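Local atomic coordinates of bromo domain-containing protein (Trypanosoma brucei brucei, PDB entry 5KO4), a protein that is of uncharacterised function but contains a bromodomain, a helical-bundle module that in related proteins reads acetylated lysines, and so probably binds acetyl-lysine marks. Residues H43-D48 and R70-N75. Sequence-based numbering, arbitrary orientation.
Sequences HPMWWD and RLVVQN
Met45 and Val72 bring the two backbones closest, with CA atoms 5.2 Å apart, where the extended loop residues 43-46 pass helix 62-80 before helix 47-55 begins. Trp46 is at the N-cap position of helix 47-55. The polar part of the contact is made by Asn75. Its ND2 donates to His43 O at 2.9 Å, with an N-H...O angle of 158°. The oxygen lies near the amide plane of Asn75, but the nitrogen sits well above the carbonyl plane of His43. One water accepts from both Met45 N and Asn75 ND2. Another accepts from His43 N and donates to Asn75 OD1. Both ends of the carboxamide are therefore engaged, which fixes its flip.

Leu71 CD2 lies over one face of the His43 ring, 3.8 Å from its centroid, in a CH-pi contact. Leu71 CD2 also touches Met45 CB at 3.7 Å. Val72 CG2 fits between Met45 CG, at 3.6 Å, and the indole of Trp47. Val72 CG1, anti to the backbone N (chi1 175°), lies over the six-membered ring, 3.5 Å from Trp47 CH2. Val73 CG1 is near the edge of this indole. Ile50 also packs on Met45 and Val72. Trp47 NE1 is hydrogen-bonded to Asp22 OD2, and Ile93 of helix 85-104 touches the indole.

The contact thus joins the end of the ZA loop and the first turn of helix 47-55 (helix A) to helix 62-80 (helix B) of the bromodomain bundle. A buried amide ties down the loop backbone directly and through water, while the valine and indole continue the apolar core beneath it.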
loop_
_atom_site.group_PDB
_atom_site.type_symbol
_atom_site.label_atom_id
_atom_site.label_comp_id
_atom_site.label_asym_id
_atom_site.label_seq_id
_atom_site.Cartn_x
_atom_site.Cartn_y
_atom_site.Cartn_z
ATOM N N HIS A 43 11.082 11.747 -5.757
ATOM C CA HIS A 43 12.177 11.291 -4.922
ATOM C C HIS A 43 11.712 10.217 -3.902
ATOM O O HIS A 43 11.518 10.517 -2.721
ATOM C CB HIS A 43 12.760 12.512 -4.207
ATOM C CG HIS A 43 14.114 12.306 -3.627
ATOM N ND1 HIS A 43 14.753 13.319 -2.948
ATOM C CD2 HIS A 43 14.894 11.201 -3.601
ATOM C CE1 HIS A 43 15.912 12.821 -2.566
ATOM N NE2 HIS A 43 16.030 11.542 -2.919
ATOM N N PRO A 44 11.588 8.940 -4.333
ATOM C CA PRO A 44 11.149 7.886 -3.396
ATOM C C PRO A 44 12.106 7.720 -2.227
ATOM O O PRO A 44 13.313 7.934 -2.381
ATOM C CB PRO A 44 11.123 6.628 -4.276
ATOM C CG PRO A 44 10.919 7.136 -5.652
ATOM C CD PRO A 44 11.726 8.401 -5.699
ATOM N N MET A 45 11.559 7.409 -1.040
ATOM C CA MET A 45 12.344 7.276 0.174
ATOM C C MET A 45 11.655 6.288 1.073
ATOM O O MET A 45 10.427 6.188 1.053
ATOM C CB MET A 45 12.472 8.647 0.859
ATOM C CG MET A 45 13.485 8.698 2.012
ATOM S SD MET A 45 15.145 8.103 1.625
ATOM C CE MET A 45 15.519 9.090 0.164
ATOM N N TRP A 46 12.425 5.522 1.826
ATOM C CA TRP A 46 11.856 4.492 2.675
ATOM C C TRP A 46 12.800 4.218 3.849
ATOM O O TRP A 46 13.961 4.588 3.797
ATOM C CB TRP A 46 11.574 3.230 1.848
ATOM C CG TRP A 46 12.763 2.660 1.128
ATOM C CD1 TRP A 46 13.513 1.600 1.533
ATOM C CD2 TRP A 46 13.241 3.008 -0.182
ATOM N NE1 TRP A 46 14.466 1.306 0.597
ATOM C CE2 TRP A 46 14.306 2.132 -0.481
ATOM C CE3 TRP A 46 12.857 3.947 -1.143
ATOM C CZ2 TRP A 46 15.019 2.207 -1.667
ATOM C CZ3 TRP A 46 13.580 4.025 -2.320
ATOM C CH2 TRP A 46 14.666 3.180 -2.558
ATOM N N TRP A 47 12.285 3.644 4.956
ATOM C CA TRP A 47 13.104 3.534 6.156
ATOM C C TRP A 47 14.389 2.744 5.946
ATOM O O TRP A 47 15.416 3.131 6.508
ATOM C CB TRP A 47 12.362 2.897 7.337
ATOM C CG TRP A 47 10.964 3.407 7.605
ATOM C CD1 TRP A 47 9.862 2.644 7.850
ATOM C CD2 TRP A 47 10.553 4.772 7.783
ATOM N NE1 TRP A 47 8.780 3.445 8.124
ATOM C CE2 TRP A 47 9.174 4.758 8.083
ATOM C CE3 TRP A 47 11.220 6.006 7.749
ATOM C CZ2 TRP A 47 8.429 5.935 8.222
ATOM C CZ3 TRP A 47 10.488 7.172 7.936
ATOM C CH2 TRP A 47 9.106 7.133 8.114
ATOM N N ASP A 48 14.349 1.637 5.209
ATOM C CA ASP A 48 15.569 0.828 5.057
ATOM C C ASP A 48 16.664 1.609 4.325
ATOM O O ASP A 48 17.853 1.370 4.573
ATOM C CB ASP A 48 15.289 -0.493 4.329
ATOM C CG ASP A 48 14.448 -1.477 5.117
ATOM O OD1 ASP A 48 14.254 -1.256 6.337
ATOM O OD2 ASP A 48 13.981 -2.479 4.514
ATOM N N ARG A 70 11.338 13.301 6.725
ATOM C CA ARG A 70 10.161 14.079 6.341
ATOM C C ARG A 70 9.709 13.697 4.934
ATOM O O ARG A 70 8.520 13.716 4.630
ATOM C CB ARG A 70 10.468 15.585 6.417
ATOM C CG ARG A 70 10.545 16.105 7.836
ATOM C CD ARG A 70 11.004 17.540 7.903
ATOM N NE ARG A 70 10.980 18.034 9.279
ATOM C CZ ARG A 70 11.515 19.183 9.682
ATOM N NH1 ARG A 70 12.130 19.982 8.813
ATOM N NH2 ARG A 70 11.449 19.539 10.956
ATOM N N LEU A 71 10.651 13.351 4.068
ATOM C CA LEU A 71 10.327 12.976 2.691
ATOM C C LEU A 71 9.480 11.682 2.623
ATOM O O LEU A 71 8.571 11.570 1.792
ATOM C CB LEU A 71 11.635 12.790 1.929
ATOM C CG LEU A 71 11.558 12.375 0.487
ATOM C CD1 LEU A 71 10.724 13.369 -0.337
ATOM C CD2 LEU A 71 12.952 12.225 -0.077
ATOM N N VAL A 72 9.737 10.722 3.515
ATOM C CA VAL A 72 8.956 9.481 3.498
ATOM C C VAL A 72 7.485 9.801 3.712
ATOM O O VAL A 72 6.607 9.307 2.989
ATOM C CB VAL A 72 9.438 8.496 4.581
ATOM C CG1 VAL A 72 8.550 7.258 4.631
ATOM C CG2 VAL A 72 10.885 8.094 4.354
ATOM N N VAL A 73 7.207 10.624 4.715
ATOM C CA VAL A 73 5.811 10.901 5.053
ATOM C C VAL A 73 5.178 11.862 4.027
ATOM O O VAL A 73 4.024 11.643 3.640
ATOM C CB VAL A 73 5.618 11.386 6.519
ATOM C CG1 VAL A 73 6.125 10.333 7.498
ATOM C CG2 VAL A 73 6.286 12.731 6.786
ATOM N N GLN A 74 5.920 12.861 3.522
ATOM C CA GLN A 74 5.353 13.732 2.501
ATOM C C GLN A 74 5.072 12.949 1.207
ATOM O O GLN A 74 4.053 13.188 0.553
ATOM C CB GLN A 74 6.252 14.924 2.212
ATOM C CG GLN A 74 5.570 15.996 1.346
ATOM C CD GLN A 74 4.317 16.523 2.004
ATOM O OE1 GLN A 74 4.322 16.930 3.181
ATOM N NE2 GLN A 74 3.196 16.537 1.276
ATOM N N ASN A 75 5.918 11.966 0.868
ATOM C CA ASN A 75 5.635 11.144 -0.311
ATOM C C ASN A 75 4.353 10.354 -0.115
ATOM O O ASN A 75 3.564 10.217 -1.049
ATOM C CB ASN A 75 6.786 10.184 -0.598
ATOM C CG ASN A 75 7.978 10.848 -1.218
ATOM O OD1 ASN A 75 7.911 11.983 -1.710
ATOM N ND2 ASN A 75 9.096 10.131 -1.246
HETATM O O HOH W 1 9.293 13.175 -3.844
HETATM O O HOH W 2 8.660 7.311 -0.937
#